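Local coordinates for protein ECXA (Escherichia coli, PDB 4L63) that binds a zinc ion and is probably a zinc-dependent metallopeptidase of the metzincin type, at residues I156-K159 with H160-H164; G175-P179 with H180-L184; S203-Y207 with I208-S212; E3-P6 with N7-K11. All coordinates share one frame; numbering follows the deposited sequence.

Interaction 1 (I156-K159 with H160-H164). With ZN (zinc ion), chain G.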
loop_
_atom_site.group_PDB
_atom_site.type_symbol
_atom_site.label_atom_id
_atom_site.label_comp_id
_atom_site.label_asym_id
_atom_site.label_seq_id
_atom_site.Cartn_x
_atom_site.Cartn_y
_atom_site.Cartn_z
ATOM N N ILE A 156 -14.758 -24.003 12.065
ATOM C CA ILE A 156 -14.152 -23.567 10.807
ATOM C C ILE A 156 -15.150 -23.678 9.660
ATOM O O ILE A 156 -15.361 -22.719 8.921
ATOM C CB ILE A 156 -12.905 -24.395 10.458
ATOM C CG1 ILE A 156 -11.808 -24.177 11.501
ATOM C CG2 ILE A 156 -12.404 -24.043 9.059
ATOM C CD1 ILE A 156 -10.552 -24.985 11.251
ATOM N N THR A 157 -15.774 -24.848 9.532
ATOM C CA THR A 157 -16.760 -25.083 8.481
ATOM C C THR A 157 -17.915 -24.092 8.556
ATOM O O THR A 157 -18.312 -23.522 7.542
ATOM C CB THR A 157 -17.327 -26.518 8.541
ATOM O OG1 THR A 157 -16.260 -27.463 8.381
ATOM C CG2 THR A 157 -18.357 -26.733 7.447
ATOM N N ILE A 158 -18.442 -23.886 9.760
ATOM C CA ILE A 158 -19.553 -22.962 9.962
ATOM C C ILE A 158 -19.134 -21.508 9.712
ATOM O O ILE A 158 -19.811 -20.793 8.982
ATOM C CB ILE A 158 -20.148 -23.106 11.380
ATOM C CG1 ILE A 158 -20.839 -24.465 11.510
ATOM C CG2 ILE A 158 -21.129 -21.988 11.663
ATOM C CD1 ILE A 158 -21.659 -24.641 12.774
ATOM N N LYS A 159 -18.016 -21.081 10.294
ATOM C CA LYS A 159 -17.482 -19.738 10.046
ATOM C C LYS A 159 -17.230 -19.477 8.561
ATOM O O LYS A 159 -17.548 -18.402 8.046
ATOM C CB LYS A 159 -16.190 -19.522 10.834
ATOM C CG LYS A 159 -16.393 -19.495 12.334
ATOM C CD LYS A 159 -15.073 -19.538 13.066
ATOM C CE LYS A 159 -15.287 -19.903 14.519
ATOM N NZ LYS A 159 -14.095 -19.565 15.331
ATOM N N HIS A 160 -16.664 -20.470 7.882
ATOM C CA HIS A 160 -16.436 -20.401 6.439
ATOM C C HIS A 160 -17.759 -20.220 5.685
ATOM O O HIS A 160 -17.867 -19.366 4.809
ATOM C CB HIS A 160 -15.701 -21.661 5.968
ATOM C CG HIS A 160 -15.507 -21.748 4.486
ATOM N ND1 HIS A 160 -14.400 -21.235 3.843
ATOM C CD2 HIS A 160 -16.280 -22.304 3.522
ATOM C CE1 HIS A 160 -14.503 -21.470 2.544
ATOM N NE2 HIS A 160 -15.634 -22.117 2.325
ATOM N N GLU A 161 -18.771 -21.004 6.045
ATOM C CA GLU A 161 -20.069 -20.900 5.383
ATOM C C GLU A 161 -20.754 -19.552 5.673
ATOM O O GLU A 161 -21.437 -19.008 4.801
ATOM C CB GLU A 161 -20.977 -22.067 5.792
ATOM C CG GLU A 161 -20.489 -23.444 5.318
ATOM C CD GLU A 161 -20.070 -23.476 3.850
ATOM O OE1 GLU A 161 -20.835 -22.989 2.992
ATOM O OE2 GLU A 161 -18.976 -24.002 3.552
ATOM N N ILE A 162 -20.563 -19.016 6.880
ATOM C CA ILE A 162 -21.020 -17.659 7.213
ATOM C C ILE A 162 -20.431 -16.622 6.246
ATOM O O ILE A 162 -21.105 -15.677 5.833
ATOM C CB ILE A 162 -20.618 -17.233 8.651
ATOM C CG1 ILE A 162 -21.070 -18.247 9.702
ATOM C CG2 ILE A 162 -21.192 -15.861 8.975
ATOM C CD1 ILE A 162 -22.542 -18.319 9.906
ATOM N N GLY A 163 -19.159 -16.796 5.907
ATOM C CA GLY A 163 -18.517 -15.936 4.924
ATOM C C GLY A 163 -19.322 -15.889 3.634
ATOM O O GLY A 163 -19.529 -14.816 3.061
ATOM N N HIS A 164 -19.798 -17.057 3.199
ATOM C CA HIS A 164 -20.604 -17.177 1.989
ATOM C C HIS A 164 -21.966 -16.496 2.157
ATOM O O HIS A 164 -22.452 -15.826 1.242
ATOM C CB HIS A 164 -20.797 -18.650 1.625
ATOM C CG HIS A 164 -19.574 -19.297 1.055
ATOM N ND1 HIS A 164 -18.756 -18.664 0.145
ATOM C CD2 HIS A 164 -19.030 -20.521 1.260
ATOM C CE1 HIS A 164 -17.761 -19.468 -0.186
ATOM N NE2 HIS A 164 -17.902 -20.600 0.479
HETATM ZN ZN ZN G . -16.639 -22.395 0.482
HETATM O O HOH W 1 -18.238 -24.230 1.013
#
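H160 N donates a hydrogen bond to I156 O, one turn back (2.8 Å, N-H...O 160°). Its CG stands anti to the backbone N (chi1 176°), which carries the ring to the zinc; NE2 lies 2.1 Å from the metal, while ND1 is hydrogen-bonded to I198 O, and together these restrain the rotation of the ring. E161 repeats the backbone bond, from its N to T157 O, and its CG rests 3.1 Å from that same oxygen. The chain then bends at chi2 (-47°), and E161 OE2 accepts a hydrogen bond from water 1 at 2.7 Å; that water sits 2.5 Å from zinc, and T106 OG1 fixes the other carboxylate oxygen, OE1. Together with H164 this is the HExxH arrangement of zinc peptidases, two histidines one helical turn apart with the glutamate between them and H170 as the third protein ligand, as in metzincins. I162 N bonds to I158 O, and I162 CG1 packs against I158 CG2 at 4.2 Å, on a flank that meets helix 60-70. G163 N reaches K159 O, which W71 NE1 also grips. H164 lays NE2 2.2 Å from zinc, its ND1 bonded to L168 O.

Interaction 2 (G175-P179 with H180-L184); sequences GSYFP and HGVGL
F178 and G181 face each other as a hydrogen-bonded antiparallel pair, closing a beta hairpin with a two-residue loop, P179-H180, in a type I turn from F178 to G181. The backbone bonds form a short ladder. F178 N gives a nearly straight bond to G181 O (2.8 Å, 174°), and G181 N returns one to F178 O at 3.2 Å, meeting that oxygen from well above the carbonyl plane. Further from the turn, G183 N bonds to S176 O at 3.0 Å, and G175 N closes the ladder on G183 O at 2.9 Å. G181 has backbone angles (152°/-130°) that would jam a CB against the preceding carbonyl oxygen, which accounts for a glycine at the last position of the turn.

Weaker CA-H...O contacts fill the non-hydrogen-bonded pair Y177 and V182: V182 CA approaches S176 O, and Y177 CA approaches G181 O.

Packing separates the two faces of the hairpin. On one, V182 CG2 lies over a face of the Y177 ring. On the other, the F178 ring turns its edge to the backbone of V182 and G183, and also touches Y15, L169 and E173. Strand 12-16 pairs with the far side of strand 181-186, which makes this hairpin part of a three-stranded antiparallel sheet. V182 CG2, anti to its own backbone N, comes within 3.2 Å of S176 O and 3.8 Å of G175 C.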
loop_
_atom_site.group_PDB
_atom_site.type_symbol
_atom_site.label_atom_id
_atom_site.label_comp_id
_atom_site.label_asym_id
_atom_site.label_seq_id
_atom_site.Cartn_x
_atom_site.Cartn_y
_atom_site.Cartn_z
ATOM N N GLY A 175 -13.002 -13.440 -11.015
ATOM C CA GLY A 175 -13.238 -13.592 -12.437
ATOM C C GLY A 175 -14.045 -14.827 -12.807
ATOM O O GLY A 175 -14.423 -14.992 -13.966
ATOM N N SER A 176 -14.312 -15.692 -11.830
ATOM C CA SER A 176 -15.073 -16.918 -12.085
ATOM C C SER A 176 -16.563 -16.613 -12.079
ATOM O O SER A 176 -17.018 -15.757 -11.316
ATOM C CB SER A 176 -14.749 -17.987 -11.038
ATOM O OG SER A 176 -13.426 -18.480 -11.190
ATOM N N TYR A 177 -17.317 -17.316 -12.919
ATOM C CA TYR A 177 -18.753 -17.088 -13.043
ATOM C C TYR A 177 -19.562 -17.985 -12.109
ATOM O O TYR A 177 -19.245 -19.163 -11.927
ATOM C CB TYR A 177 -19.194 -17.305 -14.494
ATOM C CG TYR A 177 -18.893 -16.148 -15.420
ATOM C CD1 TYR A 177 -17.587 -15.814 -15.748
ATOM C CD2 TYR A 177 -19.921 -15.410 -15.994
ATOM C CE1 TYR A 177 -17.311 -14.760 -16.600
ATOM C CE2 TYR A 177 -19.655 -14.359 -16.853
ATOM C CZ TYR A 177 -18.350 -14.040 -17.152
ATOM O OH TYR A 177 -18.081 -12.996 -18.007
ATOM N N PHE A 178 -20.621 -17.421 -11.538
ATOM C CA PHE A 178 -21.460 -18.134 -10.583
ATOM C C PHE A 178 -22.932 -17.907 -10.947
ATOM O O PHE A 178 -23.215 -17.106 -11.841
ATOM C CB PHE A 178 -21.120 -17.667 -9.162
ATOM C CG PHE A 178 -19.725 -18.027 -8.746
ATOM C CD1 PHE A 178 -19.458 -19.255 -8.162
ATOM C CD2 PHE A 178 -18.672 -17.150 -8.967
ATOM C CE1 PHE A 178 -18.170 -19.603 -7.797
ATOM C CE2 PHE A 178 -17.381 -17.492 -8.609
ATOM C CZ PHE A 178 -17.131 -18.720 -8.019
ATOM N N PRO A 179 -23.866 -18.629 -10.291
ATOM C CA PRO A 179 -25.280 -18.523 -10.687
ATOM C C PRO A 179 -25.847 -17.105 -10.744
ATOM O O PRO A 179 -26.688 -16.836 -11.598
ATOM C CB PRO A 179 -25.999 -19.328 -9.602
ATOM C CG PRO A 179 -25.026 -20.378 -9.239
ATOM C CD PRO A 179 -23.668 -19.723 -9.319
ATOM N N HIS A 180 -25.400 -16.213 -9.866
ATOM C CA HIS A 180 -26.000 -14.884 -9.809
ATOM C C HIS A 180 -25.017 -13.789 -10.198
ATOM O O HIS A 180 -25.256 -12.610 -9.941
ATOM C CB HIS A 180 -26.570 -14.622 -8.411
ATOM C CG HIS A 180 -27.713 -15.522 -8.056
ATOM N ND1 HIS A 180 -27.685 -16.373 -6.970
ATOM C CD2 HIS A 180 -28.911 -15.717 -8.652
ATOM C CE1 HIS A 180 -28.819 -17.044 -6.909
ATOM N NE2 HIS A 180 -29.583 -16.666 -7.919
ATOM N N GLY A 181 -23.918 -14.178 -10.837
ATOM C CA GLY A 181 -22.949 -13.202 -11.297
ATOM C C GLY A 181 -21.522 -13.705 -11.400
ATOM O O GLY A 181 -21.257 -14.749 -11.998
ATOM N N VAL A 182 -20.601 -12.949 -10.811
ATOM C CA VAL A 182 -19.177 -13.189 -10.991
ATOM C C VAL A 182 -18.429 -12.780 -9.721
ATOM O O VAL A 182 -18.843 -11.857 -9.021
ATOM C CB VAL A 182 -18.640 -12.413 -12.233
ATOM C CG1 VAL A 182 -18.836 -10.904 -12.062
ATOM C CG2 VAL A 182 -17.167 -12.740 -12.505
ATOM N N GLY A 183 -17.350 -13.485 -9.400
ATOM C CA GLY A 183 -16.511 -13.078 -8.283
ATOM C C GLY A 183 -15.630 -11.906 -8.658
ATOM O O GLY A 183 -15.045 -11.883 -9.741
ATOM N N LEU A 184 -15.544 -10.924 -7.763
ATOM C CA LEU A 184 -14.696 -9.760 -7.966
ATOM C C LEU A 184 -13.934 -9.514 -6.677
ATOM O O LEU A 184 -14.533 -9.550 -5.599
ATOM C CB LEU A 184 -15.518 -8.519 -8.335
ATOM C CG LEU A 184 -16.177 -8.492 -9.712
ATOM C CD1 LEU A 184 -16.784 -7.120 -9.960
ATOM C CD2 LEU A 184 -15.181 -8.849 -10.802
#

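Interaction 3 (S203-Y207 with I208-S212); sequences SNYDY and IDRLS
D206 caps the start of the helix: its OD2 accepts from D209 N at 2.9 Å, with an N-H...O angle of 151°, and the donor meets the carboxylate from above its plane. The cap depends on the first torsion, since CG lies anti to the backbone N (chi1 180°) and the carboxylate is thereby swung forward over the first turn. Two backbone bonds continue from there. R210 N bonds to D206 O (2.9 Å, 165°), and L211 N reaches Y207 O at 2.8 Å. D206 thus serves the helix twice, through its side chain and through its carbonyl.

This is a classical N-cap at the head of helix 207-215, the segment into which the chain passes from the loop that follows strand 181-186. An aspartate here lies near the positive end of the helix dipole, which would be expected to favour its charged form, although the carboxylate of D209 stands only 5.3 Å off, from D206 OD2 to D209 OD1.

Outward from the cap lie van der Waals contacts. OD2 of D206 also touches D209 CB, and the two side chains cross at about a right angle. R210 lays its CG against D206 O at 3.3 Å and near the Y205 ring, then bends at chi2 and chi3 to send NE to a salt bridge with E9. Y207 and L211 make an apolar contact, running side by side and pointing the same way; L211 CD2 lies 3.9 Å from Y207 CZ, near the hydroxyl that accepts from G225 N.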
loop_
_atom_site.group_PDB
_atom_site.type_symbol
_atom_site.label_atom_id
_atom_site.label_comp_id
_atom_site.label_asym_id
_atom_site.label_seq_id
_atom_site.Cartn_x
_atom_site.Cartn_y
_atom_site.Cartn_z
ATOM N N SER A 203 -10.652 -26.817 -1.777
ATOM C CA SER A 203 -10.183 -27.748 -2.796
ATOM C C SER A 203 -8.681 -27.600 -3.023
ATOM O O SER A 203 -8.031 -28.513 -3.527
ATOM C CB SER A 203 -10.930 -27.528 -4.117
ATOM O OG SER A 203 -12.309 -27.843 -3.995
ATOM N N ASN A 204 -8.134 -26.449 -2.644
ATOM C CA ASN A 204 -6.741 -26.130 -2.953
ATOM C C ASN A 204 -5.874 -25.854 -1.721
ATOM O O ASN A 204 -4.649 -25.875 -1.806
ATOM C CB ASN A 204 -6.683 -24.925 -3.900
ATOM C CG ASN A 204 -7.652 -25.051 -5.067
ATOM O OD1 ASN A 204 -8.758 -24.495 -5.044
ATOM N ND2 ASN A 204 -7.247 -25.793 -6.092
ATOM N N TYR A 205 -6.506 -25.587 -0.584
ATOM C CA TYR A 205 -5.777 -25.312 0.653
ATOM C C TYR A 205 -6.375 -26.070 1.820
ATOM O O TYR A 205 -7.570 -26.362 1.828
ATOM C CB TYR A 205 -5.800 -23.823 0.999
ATOM C CG TYR A 205 -5.334 -22.882 -0.079
ATOM C CD1 TYR A 205 -6.218 -22.422 -1.046
ATOM C CD2 TYR A 205 -4.023 -22.409 -0.105
ATOM C CE1 TYR A 205 -5.810 -21.541 -2.027
ATOM C CE2 TYR A 205 -3.603 -21.525 -1.086
ATOM C CZ TYR A 205 -4.504 -21.094 -2.043
ATOM O OH TYR A 205 -4.114 -20.215 -3.026
ATOM N N ASP A 206 -5.541 -26.382 2.806
ATOM C CA ASP A 206 -6.033 -26.765 4.123
ATOM C C ASP A 206 -5.824 -25.587 5.061
ATOM O O ASP A 206 -4.684 -25.238 5.390
ATOM C CB ASP A 206 -5.324 -28.003 4.665
ATOM C CG ASP A 206 -5.836 -28.408 6.039
ATOM O OD1 ASP A 206 -7.003 -28.845 6.145
ATOM O OD2 ASP A 206 -5.079 -28.255 7.021
ATOM N N TYR A 207 -6.929 -24.974 5.474
ATOM C CA TYR A 207 -6.902 -23.770 6.301
ATOM C C TYR A 207 -6.069 -23.946 7.570
ATOM O O TYR A 207 -5.314 -23.052 7.955
ATOM C CB TYR A 207 -8.329 -23.360 6.671
ATOM C CG TYR A 207 -8.404 -22.215 7.658
ATOM C CD1 TYR A 207 -8.100 -20.911 7.269
ATOM C CD2 TYR A 207 -8.772 -22.436 8.980
ATOM C CE1 TYR A 207 -8.165 -19.863 8.170
ATOM C CE2 TYR A 207 -8.842 -21.397 9.887
ATOM C CZ TYR A 207 -8.538 -20.113 9.478
ATOM O OH TYR A 207 -8.609 -19.076 10.380
ATOM N N ILE A 208 -6.211 -25.095 8.220
ATOM C CA ILE A 208 -5.494 -25.341 9.468
ATOM C C ILE A 208 -3.993 -25.338 9.234
ATOM O O ILE A 208 -3.232 -24.709 9.973
ATOM C CB ILE A 208 -5.893 -26.677 10.106
ATOM C CG1 ILE A 208 -7.384 -26.685 10.433
ATOM C CG2 ILE A 208 -5.070 -26.927 11.365
ATOM C CD1 ILE A 208 -7.833 -27.932 11.172
ATOM N N ASP A 209 -3.576 -26.051 8.193
ATOM C CA ASP A 209 -2.172 -26.128 7.825
ATOM C C ASP A 209 -1.613 -24.753 7.453
ATOM O O ASP A 209 -0.509 -24.400 7.854
ATOM C CB ASP A 209 -1.983 -27.107 6.667
ATOM C CG ASP A 209 -0.532 -27.487 6.457
ATOM O OD1 ASP A 209 0.160 -27.786 7.457
ATOM O OD2 ASP A 209 -0.081 -27.485 5.292
ATOM N N ARG A 210 -2.374 -23.976 6.684
ATOM C CA ARG A 210 -1.924 -22.640 6.315
ATOM C C ARG A 210 -1.889 -21.722 7.536
ATOM O O ARG A 210 -0.978 -20.905 7.675
ATOM C CB ARG A 210 -2.813 -22.034 5.220
ATOM C CG ARG A 210 -2.863 -22.852 3.932
ATOM C CD ARG A 210 -1.478 -23.333 3.534
ATOM N NE ARG A 210 -0.557 -22.225 3.307
ATOM C CZ ARG A 210 0.766 -22.339 3.322
ATOM N NH1 ARG A 210 1.332 -23.515 3.575
ATOM N NH2 ARG A 210 1.527 -21.272 3.103
ATOM N N LEU A 211 -2.871 -21.864 8.422
ATOM C CA LEU A 211 -2.932 -21.032 9.620
ATOM C C LEU A 211 -1.763 -21.350 10.548
ATOM O O LEU A 211 -1.149 -20.449 11.125
ATOM C CB LEU A 211 -4.261 -21.228 10.354
ATOM C CG LEU A 211 -4.464 -20.334 11.580
ATOM C CD1 LEU A 211 -4.302 -18.872 11.194
ATOM C CD2 LEU A 211 -5.818 -20.579 12.228
ATOM N N SER A 212 -1.454 -22.636 10.684
ATOM C CA SER A 212 -0.317 -23.071 11.488
ATOM C C SER A 212 0.997 -22.569 10.909
ATOM O O SER A 212 1.883 -22.135 11.641
ATOM C CB SER A 212 -0.290 -24.592 11.594
ATOM O OG SER A 212 0.944 -25.032 12.130
#

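Interaction 4 (E3-P6 with N7-K11)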
loop_
_atom_site.group_PDB
_atom_site.type_symbol
_atom_site.label_atom_id
_atom_site.label_comp_id
_atom_site.label_asym_id
_atom_site.label_seq_id
_atom_site.Cartn_x
_atom_site.Cartn_y
_atom_site.Cartn_z
ATOM N N GLU A 3 4.798 -15.555 10.635
ATOM C CA GLU A 3 5.372 -15.560 9.296
ATOM C C GLU A 3 4.588 -14.648 8.364
ATOM O O GLU A 3 3.579 -14.060 8.753
ATOM C CB GLU A 3 5.404 -16.976 8.731
ATOM C CG GLU A 3 6.641 -17.763 9.111
ATOM C CD GLU A 3 6.765 -19.043 8.318
ATOM O OE1 GLU A 3 6.188 -19.107 7.213
ATOM O OE2 GLU A 3 7.433 -19.984 8.797
ATOM N N ARG A 4 5.044 -14.537 7.123
ATOM C CA ARG A 4 4.372 -13.658 6.184
ATOM C C ARG A 4 3.429 -14.423 5.261
ATOM O O ARG A 4 3.865 -15.178 4.395
ATOM C CB ARG A 4 5.380 -12.879 5.355
ATOM C CG ARG A 4 4.836 -11.547 4.885
ATOM C CD ARG A 4 5.318 -11.232 3.499
ATOM N NE ARG A 4 4.765 -9.977 3.004
ATOM C CZ ARG A 4 5.488 -8.885 2.770
ATOM N NH1 ARG A 4 6.798 -8.884 2.995
ATOM N NH2 ARG A 4 4.897 -7.793 2.306
ATOM N N THR A 5 2.135 -14.206 5.454
ATOM C CA THR A 5 1.113 -14.838 4.631
ATOM C C THR A 5 1.225 -14.362 3.191
ATOM O O THR A 5 1.275 -13.162 2.939
ATOM C CB THR A 5 -0.282 -14.536 5.174
ATOM O OG1 THR A 5 -0.345 -14.951 6.544
ATOM C CG2 THR A 5 -1.356 -15.272 4.375
ATOM N N PRO A 6 1.289 -15.307 2.241
ATOM C CA PRO A 6 1.351 -14.971 0.813
ATOM C C PRO A 6 0.131 -14.154 0.382
ATOM O O PRO A 6 -0.952 -14.357 0.921
ATOM C CB PRO A 6 1.365 -16.341 0.122
ATOM C CG PRO A 6 1.860 -17.293 1.155
ATOM C CD PRO A 6 1.391 -16.757 2.482
ATOM N N ASN A 7 0.306 -13.240 -0.567
ATOM C CA ASN A 7 -0.810 -12.403 -1.025
ATOM C C ASN A 7 -2.015 -13.223 -1.456
ATOM O O ASN A 7 -3.157 -12.865 -1.165
ATOM C CB ASN A 7 -0.347 -11.509 -2.177
ATOM C CG ASN A 7 0.545 -10.385 -1.696
ATOM O OD1 ASN A 7 0.570 -10.073 -0.499
ATOM N ND2 ASN A 7 1.287 -9.771 -2.617
ATOM N N GLU A 8 -1.759 -14.332 -2.140
ATOM C CA GLU A 8 -2.853 -15.152 -2.663
ATOM C C GLU A 8 -3.762 -15.680 -1.549
ATOM O O GLU A 8 -4.948 -15.907 -1.766
ATOM C CB GLU A 8 -2.304 -16.313 -3.495
ATOM C CG GLU A 8 -3.385 -17.165 -4.201
ATOM C CD GLU A 8 -4.285 -16.371 -5.148
ATOM O OE1 GLU A 8 -3.876 -15.286 -5.621
ATOM O OE2 GLU A 8 -5.408 -16.847 -5.435
ATOM N N GLU A 9 -3.215 -15.843 -0.346
ATOM C CA GLU A 9 -4.021 -16.319 0.791
ATOM C C GLU A 9 -4.708 -15.195 1.567
ATOM O O GLU A 9 -5.497 -15.462 2.475
ATOM C CB GLU A 9 -3.147 -17.136 1.747
ATOM C CG GLU A 9 -2.599 -18.416 1.130
ATOM C CD GLU A 9 -1.678 -19.174 2.076
ATOM O OE1 GLU A 9 -1.864 -19.066 3.307
ATOM O OE2 GLU A 9 -0.749 -19.856 1.586
ATOM N N LYS A 10 -4.406 -13.947 1.212
ATOM C CA LYS A 10 -5.041 -12.781 1.830
ATOM C C LYS A 10 -6.044 -12.131 0.888
ATOM O O LYS A 10 -6.625 -11.096 1.218
ATOM C CB LYS A 10 -4.002 -11.728 2.227
ATOM C CG LYS A 10 -2.869 -12.226 3.070
ATOM C CD LYS A 10 -2.009 -11.067 3.562
ATOM C CE LYS A 10 -1.213 -10.368 2.443
ATOM N NZ LYS A 10 -0.291 -9.330 3.067
ATOM N N LYS A 11 -6.198 -12.713 -0.298
ATOM C CA LYS A 11 -7.078 -12.165 -1.330
ATOM C C LYS A 11 -8.507 -12.549 -1.023
ATOM O O LYS A 11 -8.780 -13.713 -0.754
ATOM C CB LYS A 11 -6.678 -12.691 -2.716
ATOM C CG LYS A 11 -7.531 -12.170 -3.857
ATOM C CD LYS A 11 -7.150 -12.876 -5.166
ATOM C CE LYS A 11 -5.844 -12.335 -5.721
ATOM N NZ LYS A 11 -5.404 -13.086 -6.930
HETATM O O HOH W 2 2.501 -9.015 1.441
HETATM O O HOH W 3 3.022 -11.298 1.377
HETATM O O HOH W 4 1.022 -10.965 4.690
#
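K10 folds its side chain back along T5 and P6, and the path can be followed atom by atom. From CB, the first torsion (chi1 -53°) sets CG anti to the carbonyl carbon, where it touches T5 CG2 and P6 O, each at 3.6 Å. CD comes next, near T5 O and T5 CB. A bend at chi3 (-69°) then turns CE alongside T5 O, at 3.8 Å. The tip bridges back to T5 O through water 4: K10 NZ donates to water 4 at 2.7 Å, and the water donates to T5 O. Water 2 takes a second, longer bond from NZ and one from R4 NH2, so that two cationic groups share a single solvent molecule. NZ also bonds directly to R190 O and, weakly, to L192 O.

The backbone beneath is a turn rather than a regular helix: residues 7 to 9 have helical angles, and E9 N bonds to P6 O at 3.0 Å, but from far above the carbonyl plane and at only 141°. K10 N follows with a bond to N7 O. This N-terminal turn leads into strand 12-16.

T5 CG2 touches both K10 CG and E9 CB, the latter at 3.7 Å, while T5 OG1 binds Q194 O. E9 crosses the ring of P6 at a slant, with OE2 near P6 CG, and its carboxylate goes on to R210. N7 OD1 lies 2.9 Å from water 2 and may accept from it, whereas N7 ND2 bonds to the backbone of a neighbouring protein chain. K11 NZ makes a salt bridge with E8 OE1.

How the interactions relate
Interaction 1 supplies two of the three histidine ligands of the zinc, H170 being the third; the other contacts lie with centres 14 to 19 Å from its own. Interaction 3 touches it directly: I156 CD1 packs on I208 CG1 at 3.7 Å and on Y207 CD2 at 3.8 Å, joining the zinc-binding helix to helix 207-215. Interaction 4 is bound to interaction 3 by the salt bridge R210 NE to E9 OE2, 2.9 Å, and by Y205 lying against E8 and E9, but its nearest atoms stay about 10 Å from interaction 1. Interaction 2 touches none of the other three; its F178 side chain is nevertheless about 6 Å from that of the zinc ligand H170 and about 9 Å from the metal.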